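Local coordinates for protein aftrax (Archaeoglobus fulgidus, PDB 3ZC0) that binds and cleaves duplex RNA as an archaeal C3PO of the Translin/TRAX family and carries magnesium at an acidic site, at residues E[26-40]-E[49-63]. The protein carries 1 engineered substitution. Residues are numbered along the deposited sequence; the frame is centred on the assembly and turned at random.
With nucleotides of chain N.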
loop_
_atom_site.group_PDB
_atom_site.type_symbol
_atom_site.label_atom_id
_atom_site.label_comp_id
_atom_site.label_asym_id
_atom_site.label_seq_id
_atom_site.Cartn_x
_atom_site.Cartn_y
_atom_site.Cartn_z
ATOM N N VAL E 26 13.468 -24.788 -11.498
ATOM C CA VAL E 26 14.716 -25.166 -10.864
ATOM C C VAL E 26 15.028 -24.271 -9.677
ATOM O O VAL E 26 15.458 -24.754 -8.625
ATOM C CB VAL E 26 15.864 -25.140 -11.868
ATOM C CG1 VAL E 26 17.173 -25.435 -11.173
ATOM C CG2 VAL E 26 15.597 -26.166 -12.948
ATOM N N LEU E 27 14.796 -22.971 -9.841
ATOM C CA LEU E 27 14.933 -22.030 -8.727
ATOM C C LEU E 27 13.992 -22.327 -7.550
ATOM O O LEU E 27 14.428 -22.304 -6.397
ATOM C CB LEU E 27 14.730 -20.607 -9.214
ATOM C CG LEU E 27 15.853 -20.095 -10.114
ATOM C CD1 LEU E 27 15.457 -18.781 -10.777
ATOM C CD2 LEU E 27 17.121 -19.944 -9.324
ATOM N N ARG E 28 12.717 -22.620 -7.826
ATOM C CA ARG E 28 11.795 -22.946 -6.725
ATOM C C ARG E 28 12.286 -24.175 -5.980
ATOM O O ARG E 28 12.311 -24.184 -4.740
ATOM C CB ARG E 28 10.311 -23.030 -7.155
ATOM C CG ARG E 28 9.674 -24.415 -7.164
ATOM C CD ARG E 28 8.408 -24.580 -6.246
ATOM N NE ARG E 28 7.747 -23.344 -5.833
ATOM C CZ ARG E 28 6.671 -23.296 -5.043
ATOM N NH1 ARG E 28 6.114 -24.401 -4.574
ATOM N NH2 ARG E 28 6.143 -22.133 -4.718
ATOM N N GLU E 29 12.754 -25.177 -6.725
ATOM C CA GLU E 29 13.395 -26.311 -6.058
ATOM C C GLU E 29 14.633 -25.961 -5.203
ATOM O O GLU E 29 14.681 -26.300 -4.016
ATOM C CB GLU E 29 13.685 -27.438 -7.044
ATOM C CG GLU E 29 12.545 -28.446 -7.088
ATOM C CD GLU E 29 12.492 -29.198 -8.388
ATOM O OE1 GLU E 29 13.540 -29.272 -9.072
ATOM O OE2 GLU E 29 11.399 -29.702 -8.728
ATOM N N MET E 30 15.608 -25.274 -5.790
ATOM C CA MET E 30 16.851 -24.964 -5.091
ATOM C C MET E 30 16.550 -24.246 -3.789
ATOM O O MET E 30 17.076 -24.601 -2.718
ATOM C CB MET E 30 17.759 -24.104 -5.977
ATOM C CG MET E 30 19.144 -23.786 -5.388
ATOM S SD MET E 30 20.160 -22.779 -6.505
ATOM C CE MET E 30 19.975 -21.144 -5.844
ATOM N N ARG E 31 15.675 -23.252 -3.895
ATOM C CA ARG E 31 15.232 -22.472 -2.744
ATOM C C ARG E 31 14.590 -23.381 -1.656
ATOM O O ARG E 31 15.017 -23.373 -0.484
ATOM C CB ARG E 31 14.299 -21.338 -3.222
ATOM C CG ARG E 31 13.976 -20.264 -2.181
ATOM C CD ARG E 31 12.579 -20.492 -1.623
ATOM N NE ARG E 31 11.605 -20.572 -2.715
ATOM C CZ ARG E 31 10.463 -21.256 -2.669
ATOM N NH1 ARG E 31 10.137 -21.934 -1.571
ATOM N NH2 ARG E 31 9.648 -21.257 -3.728
ATOM N N ILE E 32 13.604 -24.192 -2.047
ATOM C CA ILE E 32 13.006 -25.153 -1.112
ATOM C C ILE E 32 14.033 -26.027 -0.360
ATOM O O ILE E 32 13.975 -26.161 0.871
ATOM C CB ILE E 32 12.002 -26.070 -1.809
ATOM C CG1 ILE E 32 10.731 -25.293 -2.149
ATOM C CG2 ILE E 32 11.681 -27.258 -0.912
ATOM C CD1 ILE E 32 9.850 -25.996 -3.167
ATOM N N HIS E 33 14.974 -26.614 -1.093
ATOM C CA HIS E 33 16.023 -27.385 -0.432
ATOM C C HIS E 33 16.883 -26.554 0.535
ATOM O O HIS E 33 17.220 -27.044 1.620
ATOM C CB HIS E 33 16.895 -28.141 -1.434
ATOM C CG HIS E 33 16.184 -29.275 -2.119
ATOM N ND1 HIS E 33 15.466 -30.230 -1.431
ATOM C CD2 HIS E 33 16.086 -29.607 -3.431
ATOM C CE1 HIS E 33 14.956 -31.101 -2.287
ATOM N NE2 HIS E 33 15.317 -30.744 -3.508
ATOM N N SER E 34 17.233 -25.314 0.177
ATOM C CA SER E 34 18.020 -24.496 1.109
ATOM C C SER E 34 17.276 -24.244 2.426
ATOM O O SER E 34 17.829 -24.426 3.540
ATOM C CB SER E 34 18.388 -23.163 0.488
ATOM O OG SER E 34 19.108 -23.356 -0.703
ATOM N N THR E 35 16.021 -23.823 2.292
ATOM C CA THR E 35 15.199 -23.555 3.465
ATOM C C THR E 35 15.115 -24.814 4.319
ATOM O O THR E 35 15.345 -24.770 5.537
ATOM C CB THR E 35 13.776 -23.089 3.083
ATOM O OG1 THR E 35 13.836 -21.773 2.533
ATOM C CG2 THR E 35 12.862 -23.064 4.304
ATOM N N LYS E 36 14.812 -25.933 3.660
ATOM C CA LYS E 36 14.673 -27.210 4.341
ATOM C C LYS E 36 15.929 -27.470 5.159
ATOM O O LYS E 36 15.848 -27.836 6.335
ATOM C CB LYS E 36 14.448 -28.347 3.339
ATOM C CG LYS E 36 13.214 -29.221 3.604
ATOM C CD LYS E 36 12.042 -28.810 2.716
ATOM C CE LYS E 36 11.207 -30.000 2.256
ATOM N NZ LYS E 36 10.335 -30.586 3.318
ATOM N N SER E 37 17.087 -27.247 4.545
ATOM C CA SER E 37 18.343 -27.524 5.221
ATOM C C SER E 37 18.439 -26.707 6.519
ATOM O O SER E 37 18.786 -27.245 7.592
ATOM C CB SER E 37 19.529 -27.274 4.288
ATOM O OG SER E 37 19.979 -25.945 4.395
ATOM N N ILE E 38 18.095 -25.425 6.442
ATOM C CA ILE E 38 18.186 -24.600 7.659
ATOM C C ILE E 38 17.217 -25.071 8.763
ATOM O O ILE E 38 17.597 -25.222 9.956
ATOM C CB ILE E 38 17.981 -23.098 7.370
ATOM C CG1 ILE E 38 19.008 -22.601 6.355
ATOM C CG2 ILE E 38 18.131 -22.299 8.641
ATOM C CD1 ILE E 38 18.813 -21.162 5.975
ATOM N N ALA E 39 15.977 -25.323 8.347
ATOM C CA ALA E 39 14.955 -25.853 9.240
ATOM C C ALA E 39 15.459 -27.095 9.942
ATOM O O ALA E 39 15.295 -27.247 11.150
ATOM C CB ALA E 39 13.694 -26.199 8.459
ATOM N N LEU E 40 16.071 -27.974 9.156
ATOM C CA LEU E 40 16.522 -29.271 9.631
ATOM C C LEU E 40 17.571 -29.109 10.711
ATOM O O LEU E 40 17.525 -29.796 11.736
ATOM C CB LEU E 40 17.058 -30.113 8.472
ATOM C CG LEU E 40 15.942 -30.773 7.681
ATOM C CD1 LEU E 40 16.476 -31.306 6.372
ATOM C CD2 LEU E 40 15.313 -31.881 8.509
ATOM N N ALA E 49 19.902 -32.276 7.113
ATOM C CA ALA E 49 20.183 -30.926 6.635
ATOM C C ALA E 49 21.368 -30.926 5.659
ATOM O O ALA E 49 21.362 -30.200 4.647
ATOM C CB ALA E 49 20.460 -29.999 7.809
ATOM N N GLU E 50 22.380 -31.736 5.966
ATOM C CA GLU E 50 23.534 -31.866 5.083
ATOM C C GLU E 50 23.091 -32.359 3.702
ATOM O O GLU E 50 23.500 -31.811 2.655
ATOM C CB GLU E 50 24.560 -32.820 5.685
ATOM C CG GLU E 50 25.784 -32.989 4.839
ATOM C CD GLU E 50 26.522 -31.686 4.676
ATOM O OE1 GLU E 50 27.002 -31.160 5.704
ATOM O OE2 GLU E 50 26.611 -31.189 3.530
ATOM N N GLN E 51 22.241 -33.386 3.705
ATOM C CA GLN E 51 21.696 -33.898 2.452
ATOM C C GLN E 51 20.978 -32.817 1.649
ATOM O O GLN E 51 21.282 -32.600 0.471
ATOM C CB GLN E 51 20.776 -35.098 2.698
ATOM C CG GLN E 51 21.388 -36.419 2.255
ATOM C CD GLN E 51 22.854 -36.540 2.661
ATOM O OE1 GLN E 51 23.763 -36.185 1.896
ATOM N NE2 GLN E 51 23.089 -37.038 3.873
ATOM N N GLU E 52 20.035 -32.134 2.290
ATOM C CA GLU E 52 19.278 -31.084 1.617
ATOM C C GLU E 52 20.166 -29.985 1.016
ATOM O O GLU E 52 19.945 -29.550 -0.137
ATOM C CB GLU E 52 18.221 -30.495 2.551
ATOM C CG GLU E 52 17.014 -31.406 2.800
ATOM C CD GLU E 52 16.111 -31.530 1.575
ATOM O OE1 GLU E 52 16.405 -30.872 0.552
ATOM O OE2 GLU E 52 15.106 -32.276 1.629
ATOM N N LEU E 53 21.174 -29.553 1.776
ATOM C CA LEU E 53 22.132 -28.557 1.269
ATOM C C LEU E 53 22.864 -29.074 0.032
ATOM O O LEU E 53 23.143 -28.314 -0.913
ATOM C CB LEU E 53 23.167 -28.194 2.338
ATOM C CG LEU E 53 23.584 -26.722 2.448
ATOM C CD1 LEU E 53 24.912 -26.612 3.161
ATOM C CD2 LEU E 53 23.613 -25.999 1.111
ATOM N N LYS E 54 23.202 -30.364 0.057
ATOM C CA LYS E 54 23.806 -30.988 -1.107
ATOM C C LYS E 54 22.868 -30.822 -2.307
ATOM O O LYS E 54 23.288 -30.282 -3.345
ATOM C CB LYS E 54 24.171 -32.454 -0.819
ATOM C CG LYS E 54 24.145 -33.426 -2.006
ATOM C CD LYS E 54 24.234 -34.884 -1.523
ATOM C CE LYS E 54 23.883 -35.880 -2.625
ATOM N NZ LYS E 54 25.021 -36.145 -3.547
ATOM N N LYS E 55 21.600 -31.225 -2.151
ATOM C CA LYS E 55 20.643 -31.156 -3.271
ATOM C C LYS E 55 20.561 -29.743 -3.849
ATOM O O LYS E 55 20.578 -29.555 -5.073
ATOM C CB LYS E 55 19.249 -31.663 -2.881
ATOM C CG LYS E 55 19.179 -33.119 -2.370
ATOM C CD LYS E 55 17.715 -33.626 -2.336
ATOM C CE LYS E 55 17.577 -35.085 -1.866
ATOM N NZ LYS E 55 17.723 -35.252 -0.379
ATOM N N ALA E 56 20.513 -28.757 -2.953
ATOM C CA ALA E 56 20.529 -27.342 -3.334
ATOM C C ALA E 56 21.740 -26.947 -4.183
ATOM O O ALA E 56 21.594 -26.430 -5.303
ATOM C CB ALA E 56 20.480 -26.477 -2.098
ATOM N N ILE E 57 22.933 -27.169 -3.641
ATOM C CA ILE E 57 24.162 -26.828 -4.363
ATOM C C ILE E 57 24.284 -27.544 -5.729
ATOM O O ILE E 57 24.850 -27.015 -6.699
ATOM C CB ILE E 57 25.372 -27.106 -3.486
ATOM C CG1 ILE E 57 25.482 -26.014 -2.414
ATOM C CG2 ILE E 57 26.624 -27.187 -4.320
ATOM C CD1 ILE E 57 26.425 -26.372 -1.277
ATOM N N GLU E 58 23.721 -28.741 -5.811
ATOM C CA GLU E 58 23.704 -29.454 -7.074
ATOM C C GLU E 58 22.747 -28.804 -8.062
ATOM O O GLU E 58 23.026 -28.763 -9.263
ATOM C CB GLU E 58 23.364 -30.929 -6.851
ATOM C CG GLU E 58 24.500 -31.701 -6.197
ATOM C CD GLU E 58 24.181 -33.164 -5.972
ATOM O OE1 GLU E 58 22.981 -33.542 -5.998
ATOM O OE2 GLU E 58 25.147 -33.932 -5.761
ATOM N N LEU E 59 21.616 -28.303 -7.573
ATOM C CA LEU E 59 20.709 -27.537 -8.438
ATOM C C LEU E 59 21.339 -26.236 -8.933
ATOM O O LEU E 59 21.047 -25.790 -10.040
ATOM C CB LEU E 59 19.419 -27.195 -7.715
ATOM C CG LEU E 59 18.207 -28.100 -7.885
ATOM C CD1 LEU E 59 18.506 -29.165 -8.896
ATOM C CD2 LEU E 59 17.761 -28.685 -6.528
ATOM N N LEU E 60 22.189 -25.622 -8.113
ATOM C CA LEU E 60 22.841 -24.367 -8.498
ATOM C C LEU E 60 23.620 -24.441 -9.812
ATOM O O LEU E 60 23.841 -23.418 -10.454
ATOM C CB LEU E 60 23.770 -23.881 -7.389
ATOM C CG LEU E 60 24.085 -22.384 -7.250
ATOM C CD1 LEU E 60 25.548 -22.111 -7.520
ATOM C CD2 LEU E 60 23.194 -21.472 -8.102
ATOM N N GLU E 61 24.042 -25.639 -10.210
ATOM C CA GLU E 61 24.769 -25.816 -11.470
ATOM C C GLU E 61 23.793 -25.805 -12.658
ATOM O O GLU E 61 24.024 -25.104 -13.669
ATOM C CB GLU E 61 25.607 -27.100 -11.435
ATOM C CG GLU E 61 26.930 -27.017 -12.191
ATOM C CD GLU E 61 27.908 -26.032 -11.565
ATOM O OE1 GLU E 61 27.751 -25.725 -10.360
ATOM O OE2 GLU E 61 28.832 -25.568 -12.279
ATOM N N LYS E 62 22.698 -26.562 -12.520
ATOM C CA LYS E 62 21.586 -26.508 -13.472
ATOM C C LYS E 62 21.180 -25.052 -13.660
ATOM O O LYS E 62 20.928 -24.600 -14.784
ATOM C CB LYS E 62 20.373 -27.303 -12.976
ATOM C CG LYS E 62 20.619 -28.793 -12.695
ATOM C CD LYS E 62 19.751 -29.682 -13.595
ATOM C CE LYS E 62 18.263 -29.298 -13.547
ATOM N NZ LYS E 62 17.440 -30.219 -12.695
ATOM N N VAL E 63 21.134 -24.323 -12.547
ATOM C CA VAL E 63 20.789 -22.912 -12.565
ATOM C C VAL E 63 21.802 -22.113 -13.366
ATOM O O VAL E 63 21.434 -21.397 -14.295
ATOM C CB VAL E 63 20.691 -22.326 -11.149
ATOM C CG1 VAL E 63 20.594 -20.817 -11.209
ATOM C CG2 VAL E 63 19.492 -22.886 -10.442
ATOM P P C N 8 -0.324 -19.536 -2.094
ATOM O OP1 C N 8 -0.484 -20.938 -1.616
ATOM O OP2 C N 8 -0.551 -18.420 -1.152
ATOM O "O5'" C N 8 1.149 -19.407 -2.676
ATOM C "C5'" C N 8 1.579 -20.206 -3.769
ATOM C "C4'" C N 8 2.979 -19.835 -4.169
ATOM O "O4'" C N 8 3.002 -18.503 -4.728
ATOM C "C3'" C N 8 3.971 -19.773 -3.025
ATOM O "O3'" C N 8 4.442 -21.066 -2.691
ATOM C "C2'" C N 8 5.050 -18.834 -3.558
ATOM O "O2'" C N 8 5.966 -19.523 -4.395
ATOM C "C1'" C N 8 4.233 -17.882 -4.437
ATOM N N1 C N 8 3.976 -16.572 -3.800
ATOM C C2 C N 8 5.026 -15.651 -3.755
ATOM O O2 C N 8 6.129 -15.972 -4.224
ATOM N N3 C N 8 4.817 -14.438 -3.196
ATOM C C4 C N 8 3.618 -14.128 -2.707
ATOM N N4 C N 8 3.480 -12.918 -2.173
ATOM C C5 C N 8 2.521 -15.037 -2.741
ATOM C C6 C N 8 2.742 -16.237 -3.298
ATOM P P G N 9 4.969 -21.404 -1.213
ATOM O OP1 G N 9 5.138 -22.885 -1.155
ATOM O OP2 G N 9 4.082 -20.749 -0.222
ATOM O "O5'" G N 9 6.410 -20.716 -1.179
ATOM C "C5'" G N 9 6.794 -19.912 -0.080
ATOM C "C4'" G N 9 8.013 -19.076 -0.371
ATOM O "O4'" G N 9 7.680 -18.030 -1.322
ATOM C "C3'" G N 9 8.549 -18.338 0.844
ATOM O "O3'" G N 9 9.435 -19.143 1.590
ATOM C "C2'" G N 9 9.186 -17.089 0.251
ATOM O "O2'" G N 9 10.480 -17.373 -0.249
ATOM C "C1'" G N 9 8.252 -16.803 -0.923
ATOM N N9 G N 9 7.149 -15.896 -0.544
ATOM C C8 G N 9 5.856 -16.275 -0.268
ATOM N N7 G N 9 5.068 -15.280 0.034
ATOM C C5 G N 9 5.890 -14.170 -0.051
ATOM C C6 G N 9 5.592 -12.800 0.168
ATOM O O6 G N 9 4.511 -12.290 0.491
ATOM N N1 G N 9 6.714 -11.995 -0.021
ATOM C C2 G N 9 7.960 -12.452 -0.375
ATOM N N2 G N 9 8.912 -11.523 -0.511
ATOM N N3 G N 9 8.251 -13.727 -0.585
ATOM C C4 G N 9 7.177 -14.529 -0.405
#
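Met30 and His33 of helix 6-42 enter helix 46-64 as knobs, a worked example of knobs-into-holes packing in an antiparallel helical hairpin. Met30 sits among Ala56, Leu59, Leu60 and Val63. With CG anti to the backbone N (chi1 -176°), its chain runs past Leu59 in the opposite direction, and SD lies 3.7 Å from Leu60 CD2. The His33 ring has Lys55 over one face, its CB 4.0 Å from the ring centroid in a CH-pi contact, while Leu59 CD2 meets the ring edge at His33 CD2. Glu52 returns the packing as a knob among His33, Lys36, Ser37 and Leu40, its CG 3.6 Å from Leu40 CD1.

Small residues let the backbones approach: Ser37 CA is 4.1 Å from Ala49 CA, and Met30 CA 4.7 Å from Ala56 CA. Ser34 OG and Ser37 OG turn back to their own helix, bonding Met30 O and Ser34 O, which each also accept a backbone N-H. Beyond the seam, helix 73-94 packs on Met30 and Leu60, while Arg28 forms a salt bridge with Glu21 of a second subunit. Arg28 NH2 donates to O3' of C8 in chain N at 2.9 Å, and one face of the Arg31 guanidinium lies against the G9 sugar. The seam is thus mixed: apolar around Met30, packed largely through carbon around His33 and Glu52. Arg28 and Arg31, which do not touch 49-63, meet the RNA's sugars and backbone.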